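Local coordinates for protein carbohydrate binding family 6 (Clostridium thermocellum, PDB 5A8C) that probably releases terminal alpha-L-arabinofuranosyl units from arabinose-bearing glycosides as an alpha-L-arabinofuranosidase, using a five-bladed beta-propeller of glycoside hydrolase family 43, at residues V145-P150 and M158-P163; F166-G171 and G220-S225; N183-I188 and P207-A212; D261-N266 and L293-Q298. One frame throughout, in Å; residues are numbered along the deposited sequence.

Contact 1. Residues V145-P150 and M158-P163; sequences VSWNTP and MWLFDP
W147 and L160 mark the nearest approach of two irregular backbones, their CA atoms 7.3 Å apart. Neither run is helix or strand: 145-150 folds into a type I beta turn from S146 to T149, and L160 sits at the centre of an inverse gamma turn in 158-163. Side chains cinch the first turn. T149 OG1 accepts from S146 N at 2.9 Å in an almost straight bond (173°), while S146 OG takes the amide of N148, an ST turn.

From this corner the end of the W147 indole comes up against M158 and L160, its CG anti to its own carbonyl carbon (chi1 -73°). L160 is modelled in two conformers. In the one described here the CD2 methyl stands over the indole face, 4.0 Å from the centroid of the five-membered ring, and lodges against the turn's backbone, 3.4 Å from W147 N; both CD2 contacts are therefore less certain. L160 CB lies over the six-membered side, 3.7 Å from W147 CZ2. M158 comes at the rim instead: its carbonyl O lies in the indole plane, 3.3 Å from W147 CH2, and its SD makes an oblique Met-aromatic contact.

Both segments belong to the long connection between strands 124-129 and 164-167. V145 and L160 rest on F177 of strand 173-178, M158 touches R186 of strand 185-190, and backbone bonds tie W159 to G179 and F161 to G178.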
# COMPACT_ATOMS: atom_id res chain seq x y z
N VAL A 145 -5.41 13.65 6.98
CA VAL A 145 -6.57 13.76 6.12
C VAL A 145 -7.76 13.13 6.84
O VAL A 145 -7.65 12.04 7.39
CB VAL A 145 -6.31 13.02 4.76
CG1 VAL A 145 -7.58 13.07 3.91
CG2 VAL A 145 -5.15 13.66 4.01
N SER A 146 -8.88 13.87 6.87
CA SER A 146 -10.05 13.46 7.64
C SER A 146 -11.27 13.68 6.73
O SER A 146 -11.18 14.24 5.62
CB SER A 146 -10.19 14.37 8.92
OG SER A 146 -10.70 15.63 8.60
N TRP A 147 -12.41 13.25 7.25
CA TRP A 147 -13.66 13.51 6.58
C TRP A 147 -13.91 15.00 6.35
O TRP A 147 -14.70 15.35 5.47
CB TRP A 147 -14.83 12.94 7.40
CG TRP A 147 -14.88 11.51 7.31
CD1 TRP A 147 -14.64 10.59 8.30
CD2 TRP A 147 -15.20 10.78 6.15
NE1 TRP A 147 -14.78 9.31 7.81
CE2 TRP A 147 -15.14 9.40 6.48
CE3 TRP A 147 -15.58 11.16 4.86
CZ2 TRP A 147 -15.44 8.43 5.57
CZ3 TRP A 147 -15.84 10.17 3.95
CH2 TRP A 147 -15.79 8.82 4.31
N ASN A 148 -13.30 15.86 7.17
CA ASN A 148 -13.51 17.30 7.04
C ASN A 148 -12.46 18.01 6.20
O ASN A 148 -12.58 19.22 6.02
CB ASN A 148 -13.60 17.89 8.45
CG ASN A 148 -14.88 17.48 9.16
OD1 ASN A 148 -15.95 17.38 8.53
ND2 ASN A 148 -14.79 17.24 10.46
N THR A 149 -11.51 17.27 5.63
CA THR A 149 -10.56 17.86 4.75
C THR A 149 -11.29 18.39 3.50
O THR A 149 -12.09 17.68 2.90
CB THR A 149 -9.53 16.84 4.34
OG1 THR A 149 -8.81 16.41 5.51
CG2 THR A 149 -8.57 17.38 3.29
N PRO A 150 -11.03 19.62 3.08
CA PRO A 150 -11.71 20.17 1.91
C PRO A 150 -11.51 19.32 0.67
O PRO A 150 -10.38 18.83 0.41
CB PRO A 150 -11.10 21.57 1.77
CG PRO A 150 -10.76 21.93 3.20
CD PRO A 150 -10.18 20.62 3.72
N MET A 158 -17.88 6.20 0.83
CA MET A 158 -16.40 6.12 0.75
C MET A 158 -15.75 5.54 2.00
O MET A 158 -16.19 5.74 3.09
CB MET A 158 -15.72 7.48 0.46
CG MET A 158 -14.12 7.59 0.28
SD MET A 158 -13.67 9.32 0.47
CE MET A 158 -13.81 9.19 -1.15
N TRP A 159 -14.65 4.84 1.74
CA TRP A 159 -13.76 4.38 2.79
C TRP A 159 -12.56 5.31 2.75
O TRP A 159 -11.81 5.31 1.81
CB TRP A 159 -13.35 2.92 2.64
CG TRP A 159 -14.48 1.96 2.70
CD1 TRP A 159 -15.61 2.03 3.46
CD2 TRP A 159 -14.56 0.70 1.99
NE1 TRP A 159 -16.41 0.94 3.22
CE2 TRP A 159 -15.78 0.09 2.35
CE3 TRP A 159 -13.74 0.05 1.04
CZ2 TRP A 159 -16.21 -1.13 1.81
CZ3 TRP A 159 -14.18 -1.14 0.51
CH2 TRP A 159 -15.39 -1.73 0.90
N LEU A 160 -12.43 6.12 3.80
CA LEU A 160 -11.38 7.13 3.82
C LEU A 160 -10.10 6.47 4.37
O LEU A 160 -9.78 6.58 5.56
CB LEU A 160 -11.84 8.37 4.55
CG LEU A 160 -11.00 9.60 4.27
CD1 LEU A 160 -11.29 10.09 2.90
CD2 LEU A 160 -11.53 10.71 5.16
N PHE A 161 -9.40 5.77 3.49
CA PHE A 161 -8.29 4.95 3.92
C PHE A 161 -7.33 4.68 2.77
O PHE A 161 -7.46 5.20 1.65
CB PHE A 161 -8.79 3.69 4.67
CG PHE A 161 -9.49 2.63 3.87
CD1 PHE A 161 -9.56 2.58 2.47
CD2 PHE A 161 -10.03 1.56 4.57
CE1 PHE A 161 -10.15 1.54 1.81
CE2 PHE A 161 -10.62 0.49 3.90
CZ PHE A 161 -10.65 0.47 2.51
N ASP A 162 -6.36 3.79 3.06
CA ASP A 162 -5.48 3.20 2.05
C ASP A 162 -4.66 4.26 1.27
O ASP A 162 -4.70 4.31 0.04
CB ASP A 162 -6.21 2.24 1.11
CG ASP A 162 -6.56 0.88 1.71
OD1 ASP A 162 -6.47 0.72 2.94
OD2 ASP A 162 -6.93 0.03 0.87
N PRO A 163 -3.89 5.07 1.98
CA PRO A 163 -3.10 6.08 1.30
C PRO A 163 -2.07 5.51 0.38
O PRO A 163 -1.44 4.49 0.65
CB PRO A 163 -2.41 6.82 2.44
CG PRO A 163 -2.31 5.78 3.54
CD PRO A 163 -3.59 5.02 3.43

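Contact 2. Residues F166-G171 and G220-S225; sequences FVDDDG and GKYYFS
Y222 reaches across to D168 and F166 from a strand that begins directly after the turn residue G220. K221, first in that strand, points its own charge elsewhere, to a salt bridge with D243.

Y222 carries the contact. With CG anti to the carbonyl carbon (chi1 -64°), the end of its ring comes near 166-171 and its OH gives a short hydrogen bond, 2.6 Å, to D168 OD2, on the syn lone pair. Carboxylate and phenol planes stand 81° apart. The other oxygen, D168 OD1, accepts from D169 N at 2.8 Å, the amide arriving from above the carboxylate plane. K217 NZ adds a salt bridge to D168 OD1 and a hydrogen bond to Y222 OH; its charge would probably help keep this buried aspartate ionised. Beside the hydroxyl, F166 CE2 meets the CE2-CD2 side of the phenol at its edge, 3.9 Å from Y222 CE2, the two side chains crossing at about a right angle.

Further along, Y223 hydrogen-bonds through OH to G312 O and stacks on H216, F224 packs on A213 and M240, and S225 OG bonds to H269 NE2.

Strand 164-167 opens one antiparallel sheet and strand 221-228 is the second strand of the next. Aromatic packing beside a buried tyrosine-aspartate pair, with K217 next to it, thus joins two successive blades of the beta-propeller.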
# COMPACT_ATOMS: atom_id res chain seq x y z
N PHE A 166 3.15 9.78 -3.34
CA PHE A 166 4.04 9.86 -4.45
C PHE A 166 4.63 11.28 -4.53
O PHE A 166 3.87 12.23 -4.37
CB PHE A 166 3.20 9.52 -5.73
CG PHE A 166 3.86 9.92 -6.98
CD1 PHE A 166 4.91 9.19 -7.54
CD2 PHE A 166 3.43 11.04 -7.69
CE1 PHE A 166 5.56 9.59 -8.72
CE2 PHE A 166 4.03 11.41 -8.87
CZ PHE A 166 5.08 10.71 -9.39
N VAL A 167 5.91 11.38 -4.88
CA VAL A 167 6.59 12.67 -5.03
C VAL A 167 6.98 12.82 -6.50
O VAL A 167 7.74 11.99 -6.99
CB VAL A 167 7.80 12.81 -4.09
CG1 VAL A 167 8.44 14.18 -4.25
CG2 VAL A 167 7.42 12.55 -2.65
N ASP A 168 6.45 13.84 -7.16
CA ASP A 168 6.69 14.02 -8.60
C ASP A 168 8.03 14.74 -8.86
O ASP A 168 8.70 15.25 -7.95
CB ASP A 168 5.52 14.76 -9.20
CG ASP A 168 5.27 14.47 -10.68
OD1 ASP A 168 6.05 13.74 -11.30
OD2 ASP A 168 4.25 15.04 -11.16
N ASP A 169 8.40 14.77 -10.14
CA ASP A 169 9.62 15.37 -10.60
C ASP A 169 9.75 16.84 -10.27
O ASP A 169 10.84 17.36 -10.07
CB ASP A 169 9.72 15.26 -12.15
CG ASP A 169 9.93 13.87 -12.65
OD1 ASP A 169 10.68 13.08 -12.05
OD2 ASP A 169 9.44 13.57 -13.78
N ASP A 170 8.61 17.54 -10.25
CA ASP A 170 8.51 18.96 -9.92
C ASP A 170 8.57 19.23 -8.46
O ASP A 170 8.45 20.39 -8.03
CB ASP A 170 7.20 19.56 -10.51
CG ASP A 170 5.93 18.92 -9.98
OD1 ASP A 170 5.97 18.06 -9.12
OD2 ASP A 170 4.84 19.33 -10.46
N GLY A 171 8.72 18.19 -7.62
CA GLY A 171 8.79 18.36 -6.20
C GLY A 171 7.45 18.41 -5.50
O GLY A 171 7.43 18.60 -4.28
N GLY A 220 7.96 8.91 -18.15
CA GLY A 220 7.02 9.96 -18.55
C GLY A 220 5.57 9.68 -18.39
O GLY A 220 4.73 10.53 -18.74
N LYS A 221 5.22 8.52 -17.86
CA LYS A 221 3.86 8.13 -17.65
C LYS A 221 3.57 7.94 -16.18
O LYS A 221 4.42 7.41 -15.43
CB LYS A 221 3.49 6.84 -18.43
CG LYS A 221 3.46 6.96 -19.92
CD LYS A 221 2.25 7.73 -20.45
CE LYS A 221 2.18 7.69 -21.97
NZ LYS A 221 0.99 8.41 -22.50
N TYR A 222 2.36 8.32 -15.77
CA TYR A 222 1.84 8.09 -14.44
C TYR A 222 0.96 6.85 -14.48
O TYR A 222 0.15 6.68 -15.39
CB TYR A 222 0.99 9.30 -14.00
CG TYR A 222 1.80 10.56 -13.87
CD1 TYR A 222 1.97 11.42 -14.98
CD2 TYR A 222 2.38 10.94 -12.66
CE1 TYR A 222 2.69 12.57 -14.86
CE2 TYR A 222 3.08 12.15 -12.56
CZ TYR A 222 3.21 12.98 -13.66
OH TYR A 222 3.88 14.16 -13.59
N TYR A 223 1.14 5.97 -13.48
CA TYR A 223 0.43 4.71 -13.38
C TYR A 223 -0.39 4.72 -12.11
O TYR A 223 0.17 4.70 -11.01
CB TYR A 223 1.44 3.54 -13.32
CG TYR A 223 2.25 3.36 -14.58
CD1 TYR A 223 3.34 4.18 -14.84
CD2 TYR A 223 1.96 2.36 -15.48
CE1 TYR A 223 4.09 4.04 -16.02
CE2 TYR A 223 2.71 2.17 -16.66
CZ TYR A 223 3.74 3.02 -16.90
OH TYR A 223 4.53 2.90 -18.05
N PHE A 224 -1.72 4.78 -12.24
CA PHE A 224 -2.61 4.67 -11.11
C PHE A 224 -3.06 3.21 -11.04
O PHE A 224 -3.75 2.73 -11.93
CB PHE A 224 -3.84 5.59 -11.25
CG PHE A 224 -4.76 5.46 -10.07
CD1 PHE A 224 -4.52 6.24 -8.94
CD2 PHE A 224 -5.80 4.57 -10.06
CE1 PHE A 224 -5.36 6.10 -7.84
CE2 PHE A 224 -6.60 4.43 -8.93
CZ PHE A 224 -6.36 5.21 -7.83
N SER A 225 -2.61 2.52 -10.01
CA SER A 225 -2.96 1.10 -9.82
C SER A 225 -3.79 0.95 -8.55
O SER A 225 -3.75 1.83 -7.66
CB SER A 225 -1.73 0.22 -9.85
OG SER A 225 -0.79 0.57 -8.86

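Contact 3. Residues N183-I188 and P207-A212; sequences NNIRVI and PRFFEA
I185 plants its CG1 methylene squarely on the ring of F209. The distance from I185 CG1 to the ring centroid is 3.5 Å, only 11° off the normal, a close CH-pi contact. Two torsions arrange this. F209 has CG anti to its backbone N (chi1 177°), which sends the ring toward 183-188. I185 turns CG1 the other way, anti to the carbonyl carbon (chi1 -53°), bringing that branch over the face while CG2 lies anti to the backbone N; the extended end of the chain then carries CD1 past the ring's root, 3.9 Å from F209 CG. On the opposite face of the phenyl ring lies the backbone amide of E211. The carbonyl O of N184 adds an oblique contact, 3.9 Å from F209 CE2, whereas the N184 amide group leads away and gives its ND2 to N180 O and Q156 O.

R186 folds back on its own segment, where NH1 bonds two carbonyls: N183 O at 3.0 Å, and I185 O at 2.9 Å from above that carbonyl's plane. NE goes to V152 O.

F210 and E211 both face A227 in a classic beta bulge, and E211 OE1 hydrogen-bonds a Tris molecule probably left from crystallisation. Strand 185-190 pairs with 200-204 on one side and 173-178 on the other, and F224 of strand 221-228 packs on both I185 and F209, joining this sheet to the next.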
# COMPACT_ATOMS: atom_id res chain seq x y z
N ASN A 183 -15.89 6.36 -8.27
CA ASN A 183 -15.64 7.79 -8.10
C ASN A 183 -15.25 8.16 -6.67
O ASN A 183 -15.31 9.33 -6.31
CB ASN A 183 -16.91 8.57 -8.55
CG ASN A 183 -17.32 8.22 -9.92
OD1 ASN A 183 -16.49 8.11 -10.84
ND2 ASN A 183 -18.56 7.85 -10.08
N ASN A 184 -14.86 7.17 -5.88
CA ASN A 184 -14.46 7.36 -4.50
C ASN A 184 -12.95 7.37 -4.31
O ASN A 184 -12.46 7.04 -3.23
CB ASN A 184 -15.15 6.33 -3.58
CG ASN A 184 -16.55 6.78 -3.20
OD1 ASN A 184 -16.91 7.93 -3.30
ND2 ASN A 184 -17.36 5.87 -2.70
N ILE A 185 -12.22 7.81 -5.33
CA ILE A 185 -10.80 8.10 -5.21
C ILE A 185 -10.66 9.60 -4.98
O ILE A 185 -11.35 10.43 -5.59
CB ILE A 185 -10.04 7.74 -6.51
CG1 ILE A 185 -10.30 6.33 -6.97
CG2 ILE A 185 -8.55 8.02 -6.33
CD1 ILE A 185 -9.96 6.07 -8.40
N ARG A 186 -9.75 9.95 -4.09
CA ARG A 186 -9.36 11.34 -3.87
C ARG A 186 -7.85 11.46 -3.97
O ARG A 186 -7.11 10.51 -3.70
CB ARG A 186 -9.83 11.83 -2.50
CG ARG A 186 -11.33 11.82 -2.31
CD ARG A 186 -12.06 12.86 -3.15
NE ARG A 186 -13.51 12.85 -2.94
CZ ARG A 186 -14.36 12.03 -3.54
NH1 ARG A 186 -13.95 11.15 -4.42
NH2 ARG A 186 -15.66 12.12 -3.29
N VAL A 187 -7.38 12.64 -4.34
CA VAL A 187 -5.97 12.95 -4.31
C VAL A 187 -5.80 14.36 -3.78
O VAL A 187 -6.52 15.28 -4.17
CB VAL A 187 -5.28 12.73 -5.68
CG1 VAL A 187 -5.93 13.54 -6.82
CG2 VAL A 187 -3.80 13.00 -5.60
N ILE A 188 -4.85 14.55 -2.88
CA ILE A 188 -4.56 15.86 -2.30
C ILE A 188 -3.07 16.11 -2.32
O ILE A 188 -2.26 15.19 -2.15
CB ILE A 188 -5.13 15.97 -0.88
CG1 ILE A 188 -5.16 17.45 -0.39
CG2 ILE A 188 -4.43 15.06 0.11
CD1 ILE A 188 -6.03 17.65 0.83
N PRO A 207 -12.29 2.36 -13.12
CA PRO A 207 -13.31 1.35 -13.21
C PRO A 207 -13.25 0.38 -12.02
O PRO A 207 -12.20 -0.22 -11.74
CB PRO A 207 -12.98 0.64 -14.53
CG PRO A 207 -12.21 1.58 -15.31
CD PRO A 207 -11.47 2.43 -14.36
N ARG A 208 -14.37 0.19 -11.36
CA ARG A 208 -14.50 -0.81 -10.33
C ARG A 208 -13.55 -0.58 -9.14
O ARG A 208 -13.19 -1.53 -8.43
CB ARG A 208 -14.39 -2.23 -10.93
CG ARG A 208 -15.54 -2.50 -11.90
CD ARG A 208 -15.29 -3.67 -12.86
NE ARG A 208 -14.21 -3.38 -13.80
CZ ARG A 208 -12.97 -3.84 -13.68
NH1 ARG A 208 -12.60 -4.61 -12.66
NH2 ARG A 208 -12.10 -3.45 -14.58
N PHE A 209 -13.13 0.65 -8.91
CA PHE A 209 -12.20 0.92 -7.83
C PHE A 209 -12.75 0.46 -6.48
O PHE A 209 -13.90 0.80 -6.12
CB PHE A 209 -11.92 2.45 -7.74
CG PHE A 209 -11.03 2.83 -6.61
CD1 PHE A 209 -9.66 2.56 -6.67
CD2 PHE A 209 -11.53 3.42 -5.48
CE1 PHE A 209 -8.82 2.90 -5.61
CE2 PHE A 209 -10.70 3.77 -4.44
CZ PHE A 209 -9.35 3.49 -4.48
N PHE A 210 -11.91 -0.22 -5.71
CA PHE A 210 -12.31 -0.74 -4.41
C PHE A 210 -11.42 -0.25 -3.29
O PHE A 210 -11.92 0.22 -2.27
CB PHE A 210 -12.38 -2.29 -4.47
CG PHE A 210 -13.06 -2.95 -3.34
CD1 PHE A 210 -14.44 -2.80 -3.13
CD2 PHE A 210 -12.36 -3.80 -2.50
CE1 PHE A 210 -15.09 -3.50 -2.12
CE2 PHE A 210 -12.99 -4.48 -1.44
CZ PHE A 210 -14.34 -4.34 -1.29
N GLU A 211 -10.10 -0.45 -3.42
CA GLU A 211 -9.20 0.04 -2.36
C GLU A 211 -7.76 0.03 -2.94
O GLU A 211 -7.59 -0.18 -4.14
CB GLU A 211 -9.38 -0.77 -1.05
CG GLU A 211 -9.05 -2.20 -1.28
CD GLU A 211 -9.61 -3.21 -0.19
OE1 GLU A 211 -10.01 -2.86 0.96
OE2 GLU A 211 -9.41 -4.41 -0.51
N ALA A 212 -6.79 0.33 -2.09
CA ALA A 212 -5.38 0.13 -2.47
C ALA A 212 -4.85 1.09 -3.53
O ALA A 212 -3.92 0.73 -4.26
CB ALA A 212 -5.05 -1.33 -2.82

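Contact 4. Residues D261-N266 and L293-Q298; sequences DNYSNN and LDPVYQ
Y263 and P295 make the tight half of this surface contact. The CB-CG edge of the pyrrolidine stands over one face of the phenol, with P295 CG 3.5 Å from the ring centroid and a mere 4° off the normal, a well-centred CH-pi contact. P295 CB comes equally close, 3.5 Å from Y263 CE1, over the same face. With Y263 CG anti to the carbonyl carbon (chi1 -61°), the ring is brought up against the proline, the two side chains crossing at about a right angle.

Away from this CH-pi contact the packing slackens and water takes over. N265 ND2 only brushes V296 CG1, at 4.0 Å. One water links Y263 OH, 3.1 Å away, to L293, donating a hydrogen bond to L293 O. A second accepts from N266 ND2 and donates to V296 O at 2.8 Å.

Each loop is stiffened from within: D294 OD1 accepts from V296 N at 3.1 Å in an Asx turn, and N262 ND2 reaches N266 O in a nearly straight bond. R285 clamps the two together, its guanidinium serving N262 OD1 and N266 OD1 on one loop and the carbonyls of P295 and V296 on the other.

A proline packed over a tyrosine face, with bridging waters and a shared arginine, thus joins two loops of the beta-propeller, the one leading into strand 270-274 and the one leading into 300-306.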
# COMPACT_ATOMS: atom_id res chain seq x y z
N ASP A 261 -3.55 -19.43 -3.34
CA ASP A 261 -3.77 -19.53 -1.91
C ASP A 261 -4.28 -18.25 -1.29
O ASP A 261 -3.83 -17.83 -0.21
CB ASP A 261 -2.51 -20.02 -1.18
CG ASP A 261 -2.03 -21.40 -1.60
OD1 ASP A 261 -2.82 -22.16 -2.23
OD2 ASP A 261 -0.89 -21.75 -1.25
N ASN A 262 -5.28 -17.64 -1.95
CA ASN A 262 -5.84 -16.40 -1.47
C ASN A 262 -7.30 -16.44 -1.13
O ASN A 262 -7.86 -15.39 -0.72
CB ASN A 262 -5.51 -15.22 -2.38
CG ASN A 262 -5.59 -13.91 -1.66
OD1 ASN A 262 -4.98 -13.74 -0.59
ND2 ASN A 262 -6.29 -12.95 -2.22
N TYR A 263 -7.99 -17.56 -1.32
CA TYR A 263 -9.35 -17.75 -0.79
C TYR A 263 -10.33 -16.70 -1.32
O TYR A 263 -11.30 -16.35 -0.66
CB TYR A 263 -9.36 -17.81 0.72
CG TYR A 263 -8.55 -18.94 1.30
CD1 TYR A 263 -7.20 -18.81 1.54
CD2 TYR A 263 -9.15 -20.15 1.62
CE1 TYR A 263 -6.45 -19.84 2.10
CE2 TYR A 263 -8.42 -21.20 2.15
CZ TYR A 263 -7.09 -21.00 2.42
OH TYR A 263 -6.34 -22.01 3.01
N SER A 264 -10.11 -16.25 -2.57
CA SER A 264 -11.01 -15.28 -3.21
C SER A 264 -11.24 -14.05 -2.37
O SER A 264 -12.28 -13.42 -2.41
CB SER A 264 -12.34 -15.91 -3.61
OG SER A 264 -12.09 -17.01 -4.49
N ASN A 265 -10.20 -13.64 -1.62
CA ASN A 265 -10.31 -12.52 -0.71
C ASN A 265 -9.49 -11.32 -1.19
O ASN A 265 -9.15 -11.23 -2.37
CB ASN A 265 -9.99 -12.98 0.71
CG ASN A 265 -10.81 -12.19 1.77
OD1 ASN A 265 -10.68 -10.94 1.93
ND2 ASN A 265 -11.60 -12.90 2.51
N ASN A 266 -9.22 -10.37 -0.31
CA ASN A 266 -8.63 -9.13 -0.75
C ASN A 266 -7.21 -9.29 -1.28
O ASN A 266 -6.48 -10.26 -1.00
CB ASN A 266 -8.76 -8.03 0.29
CG ASN A 266 -8.24 -8.41 1.66
OD1 ASN A 266 -7.27 -9.19 1.78
ND2 ASN A 266 -8.90 -7.92 2.69
N LEU A 293 -4.86 -22.69 9.35
CA LEU A 293 -5.39 -21.58 10.15
C LEU A 293 -6.43 -20.80 9.38
O LEU A 293 -6.54 -20.93 8.15
CB LEU A 293 -4.26 -20.67 10.56
CG LEU A 293 -3.14 -21.33 11.35
CD1 LEU A 293 -2.06 -20.31 11.53
CD2 LEU A 293 -3.60 -21.90 12.67
N ASP A 294 -7.20 -19.98 10.08
CA ASP A 294 -8.23 -19.18 9.44
C ASP A 294 -7.57 -18.13 8.55
O ASP A 294 -6.85 -17.27 9.06
CB ASP A 294 -9.10 -18.53 10.48
CG ASP A 294 -10.28 -17.77 9.87
OD1 ASP A 294 -10.30 -17.46 8.65
OD2 ASP A 294 -11.21 -17.55 10.66
N PRO A 295 -7.76 -18.16 7.22
CA PRO A 295 -6.95 -17.29 6.37
C PRO A 295 -7.50 -15.89 6.21
O PRO A 295 -6.81 -15.03 5.66
CB PRO A 295 -7.04 -18.01 5.03
CG PRO A 295 -8.39 -18.62 5.03
CD PRO A 295 -8.60 -19.08 6.44
N VAL A 296 -8.72 -15.58 6.68
CA VAL A 296 -9.33 -14.30 6.29
C VAL A 296 -8.50 -13.11 6.71
O VAL A 296 -8.34 -12.16 5.93
CB VAL A 296 -10.79 -14.21 6.79
CG1 VAL A 296 -11.39 -12.83 6.48
CG2 VAL A 296 -11.62 -15.28 6.16
N TYR A 297 -8.02 -13.12 7.95
CA TYR A 297 -7.25 -12.01 8.53
C TYR A 297 -5.85 -12.48 8.93
O TYR A 297 -5.27 -11.94 9.89
CB TYR A 297 -7.95 -11.40 9.74
CG TYR A 297 -9.35 -10.91 9.41
CD1 TYR A 297 -9.56 -9.81 8.60
CD2 TYR A 297 -10.44 -11.57 9.91
CE1 TYR A 297 -10.82 -9.35 8.31
CE2 TYR A 297 -11.74 -11.13 9.61
CZ TYR A 297 -11.90 -10.06 8.78
OH TYR A 297 -13.18 -9.63 8.44
N GLN A 298 -5.30 -13.48 8.23
CA GLN A 298 -3.96 -13.98 8.52
C GLN A 298 -3.23 -14.15 7.20
O GLN A 298 -3.07 -15.25 6.67
CB GLN A 298 -3.98 -15.24 9.36
CG GLN A 298 -4.40 -14.94 10.81
CD GLN A 298 -4.43 -16.12 11.74
OE1 GLN A 298 -3.87 -16.05 12.83
NE2 GLN A 298 -5.17 -17.16 11.37
O HOH W 1 -6.57 -22.67 6.08
O HOH W 2 -8.94 -9.53 5.16

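Overall arrangement
Contacts 2 and 3 are buried, contact 1 is partly so, and contact 4 lies at the surface. Contacts 2 and 3 meet through F224, and both draw on the sheet that holds strands 164-167 and 185-190; the first uses a charged, hydrogen-bonded cluster, the second almost pure hydrocarbon on an aromatic face. Contact 1 also touches contact 3, through a probable D162 OD2 to A212 N bond and W159 against F210, and D162 and E211 hold one Tris molecule. Contact 4 touches only contact 3, where N266 packs on E211; water enters its chemistry, and its centre lies about 32 Å from that of contact 2.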